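Local atomic coordinates of SloR (Streptococcus mutans, PDB entry 5CVI), a protein that binds zinc ions and, as a homodimeric manganese regulator of the DtxR/MntR family, probably binds DNA to control transcription. Residues V147-V158 and L173-Y184. Numbering follows the deposited sequence.
Sequences VTEMGVYLLKRV and LKIGDELRLLEY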
ATOM      1  N   VAL B 147      33.255 -15.497 -14.833  1.00 45.11           N
ATOM      2  CA  VAL B 147      33.532 -14.906 -16.141  1.00 43.38           C
ATOM      3  C   VAL B 147      34.977 -15.156 -16.571  1.00 42.85           C
ATOM      4  O   VAL B 147      35.903 -14.966 -15.786  1.00 44.49           O
ATOM      5  CB  VAL B 147      33.243 -13.392 -16.143  1.00 43.77           C
ATOM      6  CG1 VAL B 147      33.772 -12.745 -17.412  1.00 46.47           C
ATOM      7  CG2 VAL B 147      31.751 -13.137 -15.989  1.00 40.60           C
ATOM      8  N   THR B 148      35.159 -15.583 -17.820  1.00 49.56           N
ATOM      9  CA  THR B 148      36.479 -15.964 -18.327  1.00 58.64           C
ATOM     10  C   THR B 148      37.130 -14.888 -19.193  1.00 54.94           C
ATOM     11  O   THR B 148      38.300 -14.551 -19.005  1.00 54.70           O
ATOM     12  CB  THR B 148      36.412 -17.261 -19.158  1.00 68.82           C
ATOM     13  OG1 THR B 148      35.813 -18.305 -18.383  1.00 74.93           O
ATOM     14  CG2 THR B 148      37.808 -17.687 -19.596  1.00 67.25           C
ATOM     15  N   GLU B 149      36.371 -14.364 -20.152  1.00 51.11           N
ATOM     16  CA  GLU B 149      36.894 -13.385 -21.100  1.00 50.93           C
ATOM     17  C   GLU B 149      37.148 -12.025 -20.460  1.00 46.17           C
ATOM     18  O   GLU B 149      36.334 -11.527 -19.685  1.00 48.48           O
ATOM     19  CB  GLU B 149      35.941 -13.226 -22.287  1.00 56.64           C
ATOM     20  CG  GLU B 149      35.835 -14.456 -23.169  1.00 68.90           C
ATOM     21  CD  GLU B 149      35.034 -14.200 -24.432  1.00 79.02           C
ATOM     22  OE1 GLU B 149      34.230 -13.243 -24.445  1.00 72.50           O
ATOM     23  OE2 GLU B 149      35.216 -14.950 -25.414  1.00 89.58           O
HETATM   24  N   MSE B 150      38.285 -11.425 -20.796  1.00 47.15           N
HETATM   25  CA  MSE B 150      38.616 -10.087 -20.322  1.00 49.19           C
HETATM   26  C   MSE B 150      38.115  -9.055 -21.328  1.00 52.21           C
HETATM   27  O   MSE B 150      37.624  -9.417 -22.398  1.00 59.44           O
HETATM   28  CB  MSE B 150      40.127  -9.950 -20.115  1.00 46.95           C
HETATM   29  CG  MSE B 150      40.732 -11.043 -19.244  1.00 47.91           C
HETATM   30 SE   MSE B 150      39.927 -11.137 -17.464  0.55 56.88          SE
HETATM   31  CE  MSE B 150      40.787 -12.768 -16.822  1.00 77.92           C
ATOM     32  N   GLY B 151      38.234  -7.775 -20.988  1.00 45.82           N
ATOM     33  CA  GLY B 151      37.747  -6.716 -21.854  1.00 40.56           C
ATOM     34  C   GLY B 151      36.646  -5.889 -21.215  1.00 39.57           C
ATOM     35  O   GLY B 151      36.486  -5.894 -19.994  1.00 38.83           O
ATOM     36  N   VAL B 152      35.881  -5.184 -22.041  1.00 42.45           N
ATOM     37  CA  VAL B 152      34.863  -4.262 -21.541  1.00 40.40           C
ATOM     38  C   VAL B 152      33.512  -4.936 -21.268  1.00 39.11           C
ATOM     39  O   VAL B 152      33.015  -5.719 -22.080  1.00 43.10           O
ATOM     40  CB  VAL B 152      34.670  -3.071 -22.499  1.00 39.44           C
ATOM     41  CG1 VAL B 152      33.633  -2.105 -21.944  1.00 39.07           C
ATOM     42  CG2 VAL B 152      35.994  -2.360 -22.725  1.00 29.16           C
ATOM     43  N   TYR B 153      32.929  -4.623 -20.114  1.00 34.08           N
ATOM     44  CA  TYR B 153      31.605  -5.119 -19.747  1.00 29.48           C
ATOM     45  C   TYR B 153      30.713  -3.972 -19.294  1.00 24.96           C
ATOM     46  O   TYR B 153      31.200  -2.927 -18.869  1.00 21.76           O
ATOM     47  CB  TYR B 153      31.705  -6.151 -18.623  1.00 27.74           C
ATOM     48  CG  TYR B 153      32.221  -7.498 -19.066  1.00 30.68           C
ATOM     49  CD1 TYR B 153      31.346  -8.530 -19.376  1.00 29.68           C
ATOM     50  CD2 TYR B 153      33.582  -7.739 -19.180  1.00 29.67           C
ATOM     51  CE1 TYR B 153      31.812  -9.761 -19.783  1.00 33.63           C
ATOM     52  CE2 TYR B 153      34.058  -8.966 -19.586  1.00 29.47           C
ATOM     53  CZ  TYR B 153      33.170  -9.974 -19.887  1.00 35.88           C
ATOM     54  OH  TYR B 153      33.642 -11.201 -20.294  1.00 46.03           O
ATOM     55  N   LEU B 154      29.404  -4.173 -19.390  1.00 24.84           N
ATOM     56  CA  LEU B 154      28.444  -3.222 -18.843  1.00 20.75           C
ATOM     57  C   LEU B 154      27.732  -3.833 -17.643  1.00 19.26           C
ATOM     58  O   LEU B 154      27.273  -4.974 -17.700  1.00 19.46           O
ATOM     59  CB  LEU B 154      27.428  -2.792 -19.905  1.00 21.70           C
ATOM     60  CG  LEU B 154      27.835  -1.661 -20.854  1.00 34.25           C
ATOM     61  CD1 LEU B 154      29.085  -2.032 -21.634  1.00 41.31           C
ATOM     62  CD2 LEU B 154      26.698  -1.308 -21.801  1.00 34.35           C
ATOM     63  N   LEU B 155      27.659  -3.076 -16.554  1.00 18.01           N
ATOM     64  CA  LEU B 155      26.920  -3.503 -15.371  1.00 24.68           C
ATOM     65  C   LEU B 155      25.424  -3.342 -15.627  1.00 22.67           C
ATOM     66  O   LEU B 155      24.907  -2.226 -15.643  1.00 23.22           O
ATOM     67  CB  LEU B 155      27.345  -2.675 -14.156  1.00 29.28           C
ATOM     68  CG  LEU B 155      26.673  -2.967 -12.814  1.00 28.71           C
ATOM     69  CD1 LEU B 155      26.885  -4.416 -12.410  1.00 23.51           C
ATOM     70  CD2 LEU B 155      27.210  -2.032 -11.742  1.00 30.18           C
ATOM     71  N   LYS B 156      24.732  -4.458 -15.837  1.00 24.08           N
ATOM     72  CA  LYS B 156      23.323  -4.420 -16.222  1.00 23.28           C
ATOM     73  C   LYS B 156      22.356  -4.680 -15.063  1.00 26.03           C
ATOM     74  O   LYS B 156      21.252  -4.132 -15.041  1.00 29.71           O
ATOM     75  CB  LYS B 156      23.042  -5.404 -17.363  1.00 18.76           C
ATOM     76  CG  LYS B 156      23.880  -5.191 -18.613  1.00 29.06           C
ATOM     77  CD  LYS B 156      23.816  -3.752 -19.104  1.00 35.99           C
ATOM     78  CE  LYS B 156      22.410  -3.369 -19.544  1.00 40.77           C
ATOM     79  NZ  LYS B 156      22.330  -1.925 -19.920  1.00 40.99           N
ATOM     80  N   ARG B 157      22.762  -5.515 -14.110  1.00 15.23           N
ATOM     81  CA  ARG B 157      21.877  -5.905 -13.014  1.00 20.35           C
ATOM     82  C   ARG B 157      22.614  -6.241 -11.717  1.00 21.75           C
ATOM     83  O   ARG B 157      23.710  -6.811 -11.738  1.00 18.04           O
ATOM     84  CB  ARG B 157      21.005  -7.091 -13.432  1.00 21.09           C
ATOM     85  CG  ARG B 157      20.333  -7.820 -12.273  1.00 14.80           C
ATOM     86  CD  ARG B 157      19.558  -9.031 -12.768  1.00 15.83           C
ATOM     87  NE  ARG B 157      19.091  -9.879 -11.675  1.00 31.78           N
ATOM     88  CZ  ARG B 157      19.236 -11.199 -11.641  1.00 31.59           C
ATOM     89  NH1 ARG B 157      19.841 -11.824 -12.641  1.00 30.00           N
ATOM     90  NH2 ARG B 157      18.777 -11.896 -10.610  1.00 36.48           N
ATOM     91  N   VAL B 158      21.993  -5.886 -10.594  1.00 16.42           N
ATOM     92  CA  VAL B 158      22.516  -6.212  -9.271  1.00 16.22           C
ATOM     93  C   VAL B 158      21.395  -6.769  -8.406  1.00 20.01           C
ATOM     94  O   VAL B 158      20.219  -6.596  -8.720  1.00 23.50           O
ATOM     95  CB  VAL B 158      23.112  -4.984  -8.571  1.00 12.56           C
ATOM     96  CG1 VAL B 158      24.250  -4.402  -9.393  1.00 16.89           C
ATOM     97  CG2 VAL B 158      22.023  -3.934  -8.340  1.00 12.85           C
ATOM     98  N   LEU B 173      29.669   2.660  -8.072  1.00 21.94           N
ATOM     99  CA  LEU B 173      29.159   1.785  -9.120  1.00 21.80           C
ATOM    100  C   LEU B 173      27.676   2.033  -9.367  1.00 23.15           C
ATOM    101  O   LEU B 173      26.884   2.076  -8.427  1.00 25.69           O
ATOM    102  CB  LEU B 173      29.385   0.315  -8.760  1.00 26.73           C
ATOM    103  CG  LEU B 173      30.818  -0.218  -8.851  1.00 14.69           C
ATOM    104  CD1 LEU B 173      31.394   0.031 -10.236  1.00 15.38           C
ATOM    105  CD2 LEU B 173      31.690   0.412  -7.787  1.00 25.28           C
ATOM    106  N   LYS B 174      27.312   2.199 -10.634  1.00 26.11           N
ATOM    107  CA  LYS B 174      25.921   2.376 -11.032  1.00 14.48           C
ATOM    108  C   LYS B 174      25.574   1.412 -12.160  1.00 17.95           C
ATOM    109  O   LYS B 174      26.439   1.030 -12.945  1.00 16.28           O
ATOM    110  CB  LYS B 174      25.667   3.810 -11.505  1.00 34.58           C
ATOM    111  CG  LYS B 174      25.589   4.852 -10.401  1.00 41.96           C
ATOM    112  CD  LYS B 174      25.433   6.251 -10.991  1.00 51.96           C
ATOM    113  CE  LYS B 174      25.162   7.291  -9.915  1.00 57.21           C
ATOM    114  NZ  LYS B 174      23.862   7.056  -9.225  1.00 58.82           N
ATOM    115  N   ILE B 175      24.305   1.028 -12.240  1.00 20.07           N
ATOM    116  CA  ILE B 175      23.815   0.231 -13.357  1.00 24.09           C
ATOM    117  C   ILE B 175      24.040   0.987 -14.666  1.00 28.55           C
ATOM    118  O   ILE B 175      23.650   2.145 -14.796  1.00 31.29           O
ATOM    119  CB  ILE B 175      22.312  -0.081 -13.204  1.00 22.22           C
ATOM    120  CG1 ILE B 175      22.052  -0.873 -11.919  1.00 21.24           C
ATOM    121  CG2 ILE B 175      21.792  -0.830 -14.421  1.00 19.62           C
ATOM    122  CD1 ILE B 175      22.780  -2.191 -11.852  1.00 24.64           C
ATOM    123  N   GLY B 176      24.679   0.333 -15.630  1.00 25.54           N
ATOM    124  CA  GLY B 176      24.955   0.950 -16.914  1.00 25.31           C
ATOM    125  C   GLY B 176      26.398   1.401 -17.045  1.00 31.88           C
ATOM    126  O   GLY B 176      26.816   1.873 -18.105  1.00 20.12           O
ATOM    127  N   ASP B 177      27.159   1.254 -15.966  1.00 27.19           N
ATOM    128  CA  ASP B 177      28.566   1.637 -15.969  1.00 29.47           C
ATOM    129  C   ASP B 177      29.413   0.676 -16.792  1.00 37.71           C
ATOM    130  O   ASP B 177      29.203  -0.538 -16.762  1.00 38.39           O
ATOM    131  CB  ASP B 177      29.109   1.710 -14.541  1.00 38.08           C
ATOM    132  CG  ASP B 177      28.892   3.068 -13.902  1.00 47.47           C
ATOM    133  OD1 ASP B 177      28.687   4.050 -14.648  1.00 53.80           O
ATOM    134  OD2 ASP B 177      28.935   3.154 -12.656  1.00 43.52           O
ATOM    135  N   GLU B 178      30.365   1.233 -17.534  1.00 39.93           N
ATOM    136  CA  GLU B 178      31.346   0.432 -18.254  1.00 32.77           C
ATOM    137  C   GLU B 178      32.533   0.132 -17.342  1.00 35.80           C
ATOM    138  O   GLU B 178      33.216   1.043 -16.873  1.00 41.29           O
ATOM    139  CB  GLU B 178      31.824   1.159 -19.515  1.00 32.89           C
ATOM    140  CG  GLU B 178      30.773   1.297 -20.606  1.00 43.69           C
ATOM    141  CD  GLU B 178      31.290   2.018 -21.841  1.00 52.01           C
ATOM    142  OE1 GLU B 178      32.427   2.534 -21.802  1.00 49.71           O
ATOM    143  OE2 GLU B 178      30.556   2.066 -22.853  1.00 60.79           O
ATOM    144  N   LEU B 179      32.770  -1.146 -17.078  1.00 20.47           N
ATOM    145  CA  LEU B 179      33.936  -1.552 -16.305  1.00 24.46           C
ATOM    146  C   LEU B 179      34.757  -2.584 -17.072  1.00 26.68           C
ATOM    147  O   LEU B 179      34.221  -3.571 -17.573  1.00 30.59           O
ATOM    148  CB  LEU B 179      33.516  -2.084 -14.935  1.00 23.89           C
ATOM    149  CG  LEU B 179      32.216  -2.886 -14.900  1.00 24.72           C
ATOM    150  CD1 LEU B 179      32.450  -4.328 -15.328  1.00 24.46           C
ATOM    151  CD2 LEU B 179      31.584  -2.819 -13.521  1.00 19.79           C
ATOM    152  N   ARG B 180      36.060  -2.336 -17.176  1.00 25.33           N
ATOM    153  CA  ARG B 180      36.953  -3.216 -17.917  1.00 27.95           C
ATOM    154  C   ARG B 180      37.566  -4.262 -16.986  1.00 28.44           C
ATOM    155  O   ARG B 180      38.278  -3.924 -16.038  1.00 24.70           O
ATOM    156  CB  ARG B 180      38.049  -2.398 -18.615  1.00 32.90           C
ATOM    157  CG  ARG B 180      39.030  -3.213 -19.450  1.00 33.73           C
ATOM    158  CD  ARG B 180      40.055  -2.324 -20.152  1.00 37.87           C
ATOM    159  NE  ARG B 180      39.476  -1.542 -21.245  1.00 46.94           N
ATOM    160  CZ  ARG B 180      38.955  -0.326 -21.108  1.00 56.93           C
ATOM    161  NH1 ARG B 180      38.931   0.260 -19.917  1.00 55.51           N
ATOM    162  NH2 ARG B 180      38.455   0.305 -22.161  1.00 64.10           N
ATOM    163  N   LEU B 181      37.275  -5.532 -17.257  1.00 31.76           N
ATOM    164  CA  LEU B 181      37.844  -6.630 -16.484  1.00 37.01           C
ATOM    165  C   LEU B 181      39.265  -6.918 -16.951  1.00 35.66           C
ATOM    166  O   LEU B 181      39.478  -7.374 -18.077  1.00 34.65           O
ATOM    167  CB  LEU B 181      36.985  -7.887 -16.617  1.00 42.64           C
ATOM    168  CG  LEU B 181      37.531  -9.134 -15.920  1.00 46.11           C
ATOM    169  CD1 LEU B 181      37.744  -8.864 -14.438  1.00 42.38           C
ATOM    170  CD2 LEU B 181      36.600 -10.323 -16.121  1.00 53.36           C
ATOM    171  N   LEU B 182      40.234  -6.655 -16.081  1.00 33.33           N
ATOM    172  CA  LEU B 182      41.640  -6.816 -16.429  1.00 37.91           C
ATOM    173  C   LEU B 182      42.116  -8.254 -16.252  1.00 40.30           C
ATOM    174  O   LEU B 182      42.787  -8.809 -17.121  1.00 39.45           O
ATOM    175  CB  LEU B 182      42.503  -5.879 -15.586  1.00 36.74           C
ATOM    176  CG  LEU B 182      42.206  -4.388 -15.723  1.00 24.32           C
ATOM    177  CD1 LEU B 182      43.126  -3.579 -14.824  1.00 24.03           C
ATOM    178  CD2 LEU B 182      42.351  -3.951 -17.173  1.00 25.69           C
ATOM    179  N   GLU B 183      41.763  -8.851 -15.119  1.00 41.24           N
ATOM    180  CA  GLU B 183      42.221 -10.190 -14.780  1.00 45.53           C
ATOM    181  C   GLU B 183      41.481 -10.705 -13.556  1.00 43.77           C
ATOM    182  O   GLU B 183      40.836  -9.937 -12.840  1.00 43.96           O
ATOM    183  CB  GLU B 183      43.718 -10.166 -14.473  1.00 51.32           C
ATOM    184  CG  GLU B 183      44.062  -9.343 -13.241  1.00 58.42           C
ATOM    185  CD  GLU B 183      45.546  -9.331 -12.928  1.00 69.21           C
ATOM    186  OE1 GLU B 183      46.268 -10.228 -13.414  1.00 70.43           O
ATOM    187  OE2 GLU B 183      45.989  -8.419 -12.198  1.00 73.13           O
ATOM    188  N   TYR B 184      41.575 -12.008 -13.317  1.00 41.85           N
ATOM    189  CA  TYR B 184      41.108 -12.579 -12.064  1.00 26.42           C
ATOM    190  C   TYR B 184      42.298 -12.931 -11.179  1.00 27.11           C
ATOM    191  O   TYR B 184      43.018 -13.885 -11.453  1.00 28.77           O
ATOM    192  CB  TYR B 184      40.239 -13.812 -12.309  1.00 27.48           C
ATOM    193  CG  TYR B 184      39.980 -14.616 -11.054  1.00 44.26           C
ATOM    194  CD1 TYR B 184      39.095 -14.161 -10.085  1.00 40.18           C
ATOM    195  CD2 TYR B 184      40.629 -15.824 -10.834  1.00 46.92           C
ATOM    196  CE1 TYR B 184      38.862 -14.890  -8.933  1.00 40.69           C
ATOM    197  CE2 TYR B 184      40.400 -16.559  -9.687  1.00 30.29           C
ATOM    198  CZ  TYR B 184      39.517 -16.088  -8.741  1.00 44.46           C
ATOM    199  OH  TYR B 184      39.288 -16.816  -7.597  1.00 45.03           O
TER
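Leu155 lays its side chain over the turn that leads into strand 178-184, its CG anti to the backbone N (chi1 180°) and its CD2 branch against the backbone at Lys174. Ile175 crosses it at about a right angle, CD1 lying 4.1 Å from Leu155 CG and reaching on to Val158 CG1 at 3.6 Å. The backbone ties the same corner: Leu155 N donates almost straight (171°) to Asp177 O, while Leu155 O receives Gly176 N. Within the type II turn Lys174 to Asp177, Asp177 OD2 takes Lys174 N from above its carboxylate plane, at 2.8 Å. Onward, Tyr153 with Leu179 and Gly151 with Leu181 form antiparallel hydrogen-bonded pairs. Tyr153, Leu179 and Leu181 share one face, where Tyr153 CB meets Leu179 CD1 at 3.8 Å and Ile193 and Ile212 from the adjacent strands extend the apolar layer. Val152 and Arg180 lie on the other face; Val152 CG2 approaches the guanidinium, whose NH1 is salt-bridged to Glu194. At the far end the bent selenomethionine Met150 brings SE to Leu181 CG. Joined through helix 162-170 and a tight turn, strands 151-158 and 178-184 are antiparallel neighbours in a five-stranded sheet, consistent with the SH3-like barrel of FeoA domains.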